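Glucosamine--fructose-6-phosphate aminotransferase [isomerizing] (Francisella tularensis subsp. tularensis, PDB 3TBF) probably makes glucosamine 6-phosphate from fructose 6-phosphate and glutamine, the part described here being the C-terminal, two-SIS-domain portion that would carry the sugar-isomerising half. Local coordinates at residues 48-53 with 102-107; 55-60 with 74-79; 70-75 with 172-177; 247-250 with 256-259. All coordinates share one frame; numbering follows the deposited sequence.

Interaction 1: residues 48-53 with 102-107; sequences KELFEK and GSLFVS
Leu104 on strand 103-109 sets one methyl against Leu50 and the other against Phe51 of the short helix 47-52. Its CG stands anti to the backbone N, which spreads CD1 and CD2 toward the helix, each to a different partner. CD1 takes CD2 of Leu50 at 3.4 Å, a tight carbon pair, the two leucine side chains lying nearly at right angles; chi2 of Leu50 (105°) is off the usual staggered positions. CD2 of Leu104 sits 4.1 Å from CE1 of Phe51, close to the ring plane, so the phenyl group offers its edge. The CB of Phe51 heads away from the strand; chi1 of -67° sets the ring beside the backbone N and swings the CE1 edge back to Leu104. The Phe51 side chain also packs on Val180, Ile181 and Leu184 of helix 165-184. At the outer end the contact turns to backbone, with Lys53 O 3.7 Å from CA of Gly102, whose positive phi suits the turn into the strand. The charged groups make no contact across: NZ of Lys53 binds OE2 of Glu49 at 2.7 Å on the anti side of the carboxylate, 27° out of its plane, and Lys48 pairs more weakly with Glu52. A short helix laid by apolar side chains against the parallel sheet is in keeping with the three-layer alpha/beta/alpha build of a SIS domain.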
# COMPACT_ATOMS: atom_id res chain seq x y z
N LYS A 48 18.05 6.51 24.98
CA LYS A 48 17.67 5.38 25.83
C LYS A 48 16.38 5.63 26.58
O LYS A 48 15.53 4.77 26.64
CB LYS A 48 18.79 5.02 26.80
CG LYS A 48 18.38 4.26 28.06
CD LYS A 48 19.63 3.77 28.81
CE LYS A 48 19.30 2.80 29.98
NZ LYS A 48 18.73 3.50 31.20
N GLU A 49 16.26 6.81 27.17
CA GLU A 49 15.06 7.15 27.93
C GLU A 49 13.88 7.14 26.97
O GLU A 49 12.82 6.62 27.26
CB GLU A 49 15.26 8.51 28.59
CG GLU A 49 14.00 9.15 29.16
CD GLU A 49 13.93 10.68 28.89
OE1 GLU A 49 14.94 11.38 29.18
OE2 GLU A 49 12.87 11.17 28.40
N LEU A 50 14.10 7.67 25.79
CA LEU A 50 13.07 7.77 24.76
C LEU A 50 12.62 6.38 24.26
O LEU A 50 11.45 6.14 23.97
CB LEU A 50 13.68 8.56 23.63
CG LEU A 50 12.78 9.32 22.70
CD1 LEU A 50 12.87 10.83 23.03
CD2 LEU A 50 13.25 9.05 21.28
N PHE A 51 13.56 5.45 24.19
CA PHE A 51 13.24 4.11 23.76
C PHE A 51 12.56 3.30 24.88
O PHE A 51 11.80 2.37 24.60
CB PHE A 51 14.50 3.36 23.32
CG PHE A 51 15.15 3.89 22.05
CD1 PHE A 51 14.44 4.63 21.11
CD2 PHE A 51 16.49 3.58 21.78
CE1 PHE A 51 15.05 5.07 19.95
CE2 PHE A 51 17.10 4.03 20.61
CZ PHE A 51 16.37 4.76 19.69
N GLU A 52 12.85 3.63 26.14
CA GLU A 52 12.22 2.94 27.27
C GLU A 52 10.76 3.32 27.32
O GLU A 52 9.95 2.51 27.70
CB GLU A 52 12.88 3.33 28.58
CG GLU A 52 14.34 2.93 28.65
CD GLU A 52 15.00 3.16 30.03
OE1 GLU A 52 14.73 4.21 30.70
OE2 GLU A 52 15.82 2.29 30.43
N LYS A 53 10.44 4.53 26.92
CA LYS A 53 9.04 4.99 26.85
C LYS A 53 8.26 4.56 25.60
O LYS A 53 7.06 4.72 25.55
CB LYS A 53 9.00 6.51 26.86
CG LYS A 53 9.60 7.21 28.06
CD LYS A 53 9.64 8.73 27.77
CE LYS A 53 10.18 9.57 28.97
NZ LYS A 53 10.19 11.06 28.68
N GLY A 102 2.63 6.51 23.94
CA GLY A 102 3.97 5.93 23.86
C GLY A 102 4.50 5.72 22.45
O GLY A 102 5.36 4.87 22.22
N SER A 103 3.98 6.52 21.52
CA SER A 103 4.33 6.42 20.13
C SER A 103 5.60 7.19 19.82
O SER A 103 5.71 8.35 20.19
CB SER A 103 3.22 6.99 19.27
OG SER A 103 2.52 5.95 18.67
N LEU A 104 6.53 6.55 19.12
CA LEU A 104 7.74 7.21 18.66
C LEU A 104 7.55 7.54 17.21
O LEU A 104 7.14 6.69 16.43
CB LEU A 104 8.94 6.27 18.82
CG LEU A 104 10.29 6.79 18.38
CD1 LEU A 104 10.72 7.92 19.33
CD2 LEU A 104 11.31 5.65 18.29
N PHE A 105 7.78 8.79 16.86
CA PHE A 105 7.70 9.27 15.50
C PHE A 105 9.08 9.08 14.84
O PHE A 105 10.07 9.64 15.26
CB PHE A 105 7.27 10.75 15.48
CG PHE A 105 7.07 11.30 14.10
CD1 PHE A 105 8.16 11.75 13.35
CD2 PHE A 105 5.83 11.34 13.53
CE1 PHE A 105 7.98 12.24 12.05
CE2 PHE A 105 5.65 11.87 12.24
CZ PHE A 105 6.74 12.29 11.50
N VAL A 106 9.14 8.22 13.84
CA VAL A 106 10.37 7.93 13.13
C VAL A 106 10.19 8.41 11.70
O VAL A 106 9.24 7.99 11.02
CB VAL A 106 10.64 6.47 13.09
CG1 VAL A 106 11.88 6.15 12.17
CG2 VAL A 106 10.84 5.95 14.48
N SER A 107 11.04 9.33 11.26
CA SER A 107 11.07 9.71 9.87
C SER A 107 12.32 9.16 9.15
O SER A 107 13.35 8.85 9.76
CB SER A 107 10.99 11.22 9.75
OG SER A 107 12.07 11.84 10.37

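Interaction 2: residues 55-60 with 74-79; sequences KHICIV and YWIEKY
This is a wholly apolar strand-to-helix contact inside a beta-alpha-beta crossover: strand 56-61 leads into helix 63-80, which returns the chain to the neighbouring parallel strand 84-88 in the three-layer alpha/beta/alpha sandwich of a SIS domain, a five-stranded parallel sheet of order 2-1-3-4-5. Ile57 and Ile59, two residues apart on the strand, point their side chains to the same side of the sheet, and Ile76 comes down from the helix to meet both. All three are buried, and no hydrogen bond crosses between strand and helix. The polar residues that follow Ile76 work in other directions. Glu77 links the helix both to strand 84-88, its OE2 accepting from the backbone N of Cys84, and to the second subunit, its OE1 forming a salt bridge with Arg95 there; Lys78 and Tyr79 reach Asp333 of the same chain. At the sheet, the branches of Ile76 divide the work. CG2, anti to the backbone N because chi1 is -68°, meets Ile57 tip to tip, with Ile76 CG2 3.8 Å from Ile57 CD1; the CG1 branch slants toward the neighbouring Ile59, bringing Ile76 CD1 to 4.3 Å from Ile59 CD1.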
# COMPACT_ATOMS: atom_id res chain seq x y z
N LYS A 55 6.28 2.59 22.97
CA LYS A 55 5.40 1.42 22.94
C LYS A 55 4.84 1.16 21.54
O LYS A 55 4.24 0.12 21.25
CB LYS A 55 4.24 1.58 23.90
CG LYS A 55 4.52 2.47 25.08
CD LYS A 55 4.25 1.79 26.42
CE LYS A 55 5.45 0.91 26.79
NZ LYS A 55 6.67 1.71 27.21
N HIS A 56 5.04 2.12 20.69
CA HIS A 56 4.59 2.00 19.36
C HIS A 56 5.50 2.84 18.51
O HIS A 56 5.92 3.89 18.89
CB HIS A 56 3.16 2.52 19.26
CG HIS A 56 2.57 2.40 17.90
ND1 HIS A 56 2.75 3.37 16.93
CD2 HIS A 56 1.79 1.44 17.34
CE1 HIS A 56 2.13 2.99 15.83
NE2 HIS A 56 1.54 1.83 16.04
N ILE A 57 5.79 2.35 17.34
CA ILE A 57 6.67 3.05 16.43
C ILE A 57 5.91 3.42 15.19
O ILE A 57 5.35 2.56 14.54
CB ILE A 57 7.83 2.17 16.03
CG1 ILE A 57 8.72 1.94 17.22
CG2 ILE A 57 8.61 2.81 14.92
CD1 ILE A 57 9.64 0.86 16.98
N CYS A 58 5.97 4.72 14.85
CA CYS A 58 5.23 5.32 13.74
C CYS A 58 6.21 5.80 12.70
O CYS A 58 6.89 6.82 12.89
CB CYS A 58 4.41 6.54 14.26
SG CYS A 58 2.75 6.73 13.57
N ILE A 59 6.32 5.09 11.59
CA ILE A 59 7.34 5.44 10.56
C ILE A 59 6.61 6.25 9.49
O ILE A 59 5.59 5.81 8.96
CB ILE A 59 7.99 4.25 9.95
CG1 ILE A 59 8.75 3.43 11.00
CG2 ILE A 59 9.01 4.65 8.89
CD1 ILE A 59 9.39 2.14 10.42
N VAL A 60 7.14 7.44 9.21
CA VAL A 60 6.64 8.32 8.19
C VAL A 60 7.71 8.64 7.16
O VAL A 60 8.83 9.02 7.51
CB VAL A 60 6.16 9.64 8.82
CG1 VAL A 60 5.69 10.65 7.74
CG2 VAL A 60 5.04 9.33 9.81
N TYR A 74 8.46 -5.36 9.35
CA TYR A 74 8.44 -6.81 9.53
C TYR A 74 9.45 -7.12 10.63
O TYR A 74 9.15 -7.92 11.55
CB TYR A 74 8.80 -7.53 8.24
CG TYR A 74 7.69 -7.56 7.22
CD1 TYR A 74 7.42 -6.46 6.43
CD2 TYR A 74 6.93 -8.71 7.00
CE1 TYR A 74 6.36 -6.47 5.46
CE2 TYR A 74 5.89 -8.73 6.04
CZ TYR A 74 5.61 -7.60 5.27
OH TYR A 74 4.59 -7.59 4.31
N TRP A 75 10.63 -6.49 10.57
CA TRP A 75 11.75 -6.77 11.50
C TRP A 75 11.37 -6.29 12.90
O TRP A 75 11.58 -7.00 13.87
CB TRP A 75 13.03 -6.02 11.09
CG TRP A 75 13.67 -6.44 9.86
CD1 TRP A 75 13.67 -7.70 9.34
CD2 TRP A 75 14.52 -5.65 9.02
NE1 TRP A 75 14.45 -7.73 8.20
CE2 TRP A 75 15.00 -6.49 7.99
CE3 TRP A 75 14.91 -4.32 9.04
CZ2 TRP A 75 15.85 -6.04 6.98
CZ3 TRP A 75 15.78 -3.86 8.02
CH2 TRP A 75 16.24 -4.74 7.00
N ILE A 76 10.82 -5.09 12.98
CA ILE A 76 10.50 -4.49 14.26
C ILE A 76 9.47 -5.27 15.05
O ILE A 76 9.63 -5.50 16.23
CB ILE A 76 10.01 -3.06 14.14
CG1 ILE A 76 11.15 -2.16 13.68
CG2 ILE A 76 9.52 -2.61 15.50
CD1 ILE A 76 10.75 -0.84 13.19
N GLU A 77 8.40 -5.66 14.38
CA GLU A 77 7.39 -6.47 15.00
C GLU A 77 7.88 -7.85 15.39
O GLU A 77 7.65 -8.29 16.50
CB GLU A 77 6.17 -6.52 14.08
CG GLU A 77 5.51 -5.14 13.98
CD GLU A 77 3.96 -5.13 13.90
OE1 GLU A 77 3.35 -6.24 13.72
OE2 GLU A 77 3.40 -4.00 14.04
N LYS A 78 8.62 -8.49 14.51
CA LYS A 78 9.06 -9.84 14.72
C LYS A 78 10.17 -9.96 15.76
O LYS A 78 10.10 -10.85 16.60
CB LYS A 78 9.58 -10.44 13.40
CG LYS A 78 10.21 -11.82 13.54
CD LYS A 78 10.39 -12.52 12.17
CE LYS A 78 11.07 -13.87 12.37
NZ LYS A 78 11.29 -14.58 11.08
N TYR A 79 11.20 -9.11 15.68
CA TYR A 79 12.37 -9.19 16.54
C TYR A 79 12.32 -8.30 17.75
O TYR A 79 12.64 -8.76 18.82
CB TYR A 79 13.64 -8.87 15.75
CG TYR A 79 13.98 -9.92 14.74
CD1 TYR A 79 14.61 -11.10 15.10
CD2 TYR A 79 13.64 -9.77 13.42
CE1 TYR A 79 14.92 -12.11 14.16
CE2 TYR A 79 13.93 -10.75 12.47
CZ TYR A 79 14.58 -11.91 12.84
OH TYR A 79 14.87 -12.83 11.88

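Interaction 3: residues 70-75 with 172-177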
# COMPACT_ATOMS: atom_id res chain seq x y z
N MSE A 70 8.53 0.19 5.29
CA MSE A 70 7.71 -0.99 5.16
C MSE A 70 8.50 -2.28 5.38
O MSE A 70 8.00 -3.25 5.97
CB MSE A 70 7.10 -1.03 3.75
CG MSE A 70 5.87 -0.18 3.63
SE MSE A 70 5.06 -0.38 1.83
CE MSE A 70 4.48 -2.28 2.00
N THR A 71 9.75 -2.30 4.91
CA THR A 71 10.55 -3.51 5.10
C THR A 71 10.77 -3.64 6.59
O THR A 71 10.58 -4.69 7.19
CB THR A 71 11.86 -3.39 4.37
OG1 THR A 71 11.64 -3.00 3.00
CG2 THR A 71 12.59 -4.67 4.39
N ALA A 72 11.14 -2.55 7.21
CA ALA A 72 11.57 -2.57 8.62
C ALA A 72 10.45 -2.97 9.57
O ALA A 72 10.69 -3.42 10.69
CB ALA A 72 12.06 -1.13 9.01
N LYS A 73 9.21 -2.73 9.18
CA LYS A 73 8.11 -3.04 10.07
C LYS A 73 8.13 -4.56 10.34
O LYS A 73 7.85 -4.98 11.45
CB LYS A 73 6.80 -2.56 9.46
CG LYS A 73 5.57 -3.34 9.91
CD LYS A 73 4.27 -2.79 9.35
CE LYS A 73 3.08 -3.38 10.13
NZ LYS A 73 1.89 -2.58 10.06
N TYR A 74 8.46 -5.36 9.35
CA TYR A 74 8.44 -6.81 9.53
C TYR A 74 9.45 -7.12 10.63
O TYR A 74 9.15 -7.92 11.55
CB TYR A 74 8.80 -7.53 8.24
CG TYR A 74 7.69 -7.56 7.22
CD1 TYR A 74 7.42 -6.46 6.43
CD2 TYR A 74 6.93 -8.71 7.00
CE1 TYR A 74 6.36 -6.47 5.46
CE2 TYR A 74 5.89 -8.73 6.04
CZ TYR A 74 5.61 -7.60 5.27
OH TYR A 74 4.59 -7.59 4.31
N TRP A 75 10.63 -6.49 10.57
CA TRP A 75 11.75 -6.77 11.50
C TRP A 75 11.37 -6.29 12.90
O TRP A 75 11.58 -7.00 13.87
CB TRP A 75 13.03 -6.02 11.09
CG TRP A 75 13.67 -6.44 9.86
CD1 TRP A 75 13.67 -7.70 9.34
CD2 TRP A 75 14.52 -5.65 9.02
NE1 TRP A 75 14.45 -7.73 8.20
CE2 TRP A 75 15.00 -6.49 7.99
CE3 TRP A 75 14.91 -4.32 9.04
CZ2 TRP A 75 15.85 -6.04 6.98
CZ3 TRP A 75 15.78 -3.86 8.02
CH2 TRP A 75 16.24 -4.74 7.00
N VAL A 172 19.86 -0.95 6.49
CA VAL A 172 20.79 -1.37 7.50
C VAL A 172 20.58 -0.58 8.80
O VAL A 172 20.54 -1.17 9.88
CB VAL A 172 22.24 -1.29 6.98
CG1 VAL A 172 23.23 -1.39 8.11
CG2 VAL A 172 22.52 -2.40 6.01
N ALA A 173 20.42 0.74 8.72
CA ALA A 173 20.18 1.53 9.92
C ALA A 173 18.96 1.00 10.66
O ALA A 173 18.94 0.93 11.90
CB ALA A 173 20.04 3.00 9.59
N LEU A 174 17.90 0.67 9.93
CA LEU A 174 16.66 0.21 10.56
C LEU A 174 16.85 -1.13 11.22
O LEU A 174 16.24 -1.37 12.25
CB LEU A 174 15.50 0.17 9.56
CG LEU A 174 14.87 1.54 9.20
CD1 LEU A 174 14.19 1.56 7.81
CD2 LEU A 174 13.90 2.00 10.26
N ALA A 175 17.68 -2.01 10.64
CA ALA A 175 18.04 -3.30 11.26
C ALA A 175 18.78 -3.11 12.56
O ALA A 175 18.54 -3.84 13.51
CB ALA A 175 18.93 -4.15 10.35
N ILE A 176 19.70 -2.15 12.58
CA ILE A 176 20.47 -1.87 13.78
C ILE A 176 19.55 -1.32 14.88
O ILE A 176 19.58 -1.79 15.99
CB ILE A 176 21.60 -0.86 13.49
CG1 ILE A 176 22.71 -1.55 12.71
CG2 ILE A 176 22.15 -0.20 14.78
CD1 ILE A 176 23.60 -0.54 12.02
N PHE A 177 18.74 -0.33 14.56
CA PHE A 177 17.66 0.16 15.41
C PHE A 177 16.76 -0.98 15.95
O PHE A 177 16.45 -1.03 17.13
CB PHE A 177 16.82 1.19 14.63
CG PHE A 177 15.56 1.60 15.33
CD1 PHE A 177 15.62 2.33 16.48
CD2 PHE A 177 14.33 1.27 14.81
CE1 PHE A 177 14.47 2.72 17.14
CE2 PHE A 177 13.18 1.66 15.47
CZ PHE A 177 13.26 2.40 16.63
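Ala72 on helix 63-80 fits against the whole isobutyl group of Leu174 on helix 165-184, the tightest part of the contact between the two segments. CB of Ala72 lies 3.6 Å from CD1 of Leu174, with CB, CG and CD2 of that leucine all within 3.9 Å, so one methyl is held along the length of a larger side chain. The segment axes run nearly parallel, with a crossing angle of -23°, and approach to 9.7 Å; the small alanine lets its CA come within 6.1 Å of the CA of Leu174. One turn later the gap is bridged by a large residue. Trp75, its indole swung toward Ala175 by a chi1 of -69°, brings its six-membered ring obliquely onto the opposing helix: CZ3 is 3.7 Å from the backbone N of Ala175 and 3.9 Å from its CB. Contact with Leu174 is looser here, Trp75 CZ3 standing 4.3 Å from its CB. On the less buried side, Met70 (selenomethionine) points away and packs on Tyr239, Pro240 and Ile243; Lys73 and Tyr74 make no contact with 172-177 and pack on Arg95 of the second subunit. Trp75 NE1 hydrogen-bonds to Asp333 O. The side-chain contacts are all carbon to carbon, the indole also resting near the backbone N of Ala175, and no hydrogen bond crosses, which implies that shape and burial of apolar surface hold the segments together.

Interaction 4: residues 247-250 with 256-259; sequences LKLK and HAEA
Apolar packing centres on Ala257, whose CB points from strand 256-261 at helix 238-253. It meets Leu249 at two places, CB of Ala257 lying 4.0 Å from both CB and CD2 of the leucine. With CG anti to the backbone N (chi1 -171°), Leu249 carries CD2 down toward the sheet, and the Leu249 side chain also packs on Thr230 and Phe232 of strand 229-234. Ala246, one turn back on the helix, touches Ala257 as well. These elements form a beta-alpha-beta crossover, strand 229-234 to helix 238-253 to strand 256-261, in the second SIS domain, and the contact joins the late turns of the helix to the first residues of the strand it leads into. Lys250 contributes through its aliphatic chain rather than through charge. Extended at first and then bent at chi3 (39°), it slants across toward the strand, with CE 3.7 Å from O of Ala257, a van der Waals approach. No hydrogen bond crosses between the segments; the polar ends noted here are bonded to the second subunit. NZ of Lys250 hydrogen-bonds to the OH of Tyr260 of the second subunit. His256 stacks on His256 of that subunit, and its NE2 hydrogen-bonds to OE1 of Glu258 there.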
# COMPACT_ATOMS: atom_id res chain seq x y z
N LEU A 247 9.77 0.54 -8.43
CA LEU A 247 9.98 1.97 -8.41
C LEU A 247 11.22 2.33 -9.19
O LEU A 247 11.19 3.28 -9.95
CB LEU A 247 10.12 2.45 -6.97
CG LEU A 247 10.49 3.92 -6.78
CD1 LEU A 247 9.30 4.75 -7.40
CD2 LEU A 247 10.74 4.25 -5.29
N LYS A 248 12.32 1.60 -9.02
CA LYS A 248 13.54 1.96 -9.81
C LYS A 248 13.28 1.79 -11.31
O LYS A 248 13.67 2.64 -12.10
CB LYS A 248 14.80 1.17 -9.47
CG LYS A 248 15.23 1.04 -8.02
CD LYS A 248 15.76 2.29 -7.41
CE LYS A 248 14.67 3.22 -6.89
NZ LYS A 248 15.11 3.85 -5.58
N LEU A 249 12.68 0.69 -11.71
CA LEU A 249 12.50 0.45 -13.13
C LEU A 249 11.66 1.53 -13.75
O LEU A 249 11.98 2.04 -14.81
CB LEU A 249 11.85 -0.91 -13.37
CG LEU A 249 11.82 -1.35 -14.83
CD1 LEU A 249 13.19 -1.38 -15.32
CD2 LEU A 249 11.13 -2.72 -14.98
N LYS A 250 10.59 1.89 -13.07
CA LYS A 250 9.66 2.89 -13.53
C LYS A 250 10.35 4.25 -13.62
O LYS A 250 10.28 4.94 -14.65
CB LYS A 250 8.50 2.90 -12.52
CG LYS A 250 7.36 3.83 -12.74
CD LYS A 250 6.15 3.48 -11.85
CE LYS A 250 6.53 3.05 -10.42
NZ LYS A 250 5.34 2.92 -9.51
N HIS A 256 6.13 0.81 -17.28
CA HIS A 256 5.09 0.76 -16.28
C HIS A 256 5.28 -0.47 -15.40
O HIS A 256 4.66 -1.51 -15.62
CB HIS A 256 3.68 0.77 -16.90
CG HIS A 256 2.58 1.03 -15.92
ND1 HIS A 256 1.25 1.07 -16.28
CD2 HIS A 256 2.61 1.26 -14.58
CE1 HIS A 256 0.52 1.32 -15.21
NE2 HIS A 256 1.31 1.42 -14.17
N ALA A 257 6.11 -0.33 -14.38
CA ALA A 257 6.45 -1.43 -13.53
C ALA A 257 5.57 -1.30 -12.34
O ALA A 257 5.43 -0.22 -11.84
CB ALA A 257 7.90 -1.33 -13.11
N GLU A 258 5.00 -2.41 -11.89
CA GLU A 258 4.21 -2.44 -10.69
C GLU A 258 4.45 -3.70 -9.87
O GLU A 258 4.58 -4.83 -10.43
CB GLU A 258 2.73 -2.40 -11.09
CG GLU A 258 1.85 -2.12 -9.87
CD GLU A 258 0.38 -2.10 -10.21
OE1 GLU A 258 0.08 -2.46 -11.38
OE2 GLU A 258 -0.45 -1.78 -9.31
N ALA A 259 4.45 -3.52 -8.55
CA ALA A 259 4.68 -4.60 -7.59
C ALA A 259 3.40 -5.07 -6.94
O ALA A 259 2.56 -4.25 -6.55
CB ALA A 259 5.66 -4.20 -6.53

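Interactions 1, 2 and 3 lie in the first SIS domain and touch one another; interaction 4 belongs to the second. Interactions 1 and 2 reach adjacent strands, 103-109 and 56-61, of one parallel sheet, and interaction 2 is nested within the loop that interaction 1 closes. Interactions 2 and 3, with centres 8 Å apart, share helix 63-80. Phe177 joins all three, packing on Phe51, Leu104, Ile57 and Ile76. Interaction 4 follows later in the chain, its centre about 34 Å from that of interaction 1, on a crossover equivalent to that of interaction 2. Interactions 2, 3 and 4 also touch the second subunit, so both domains contribute to the dimer.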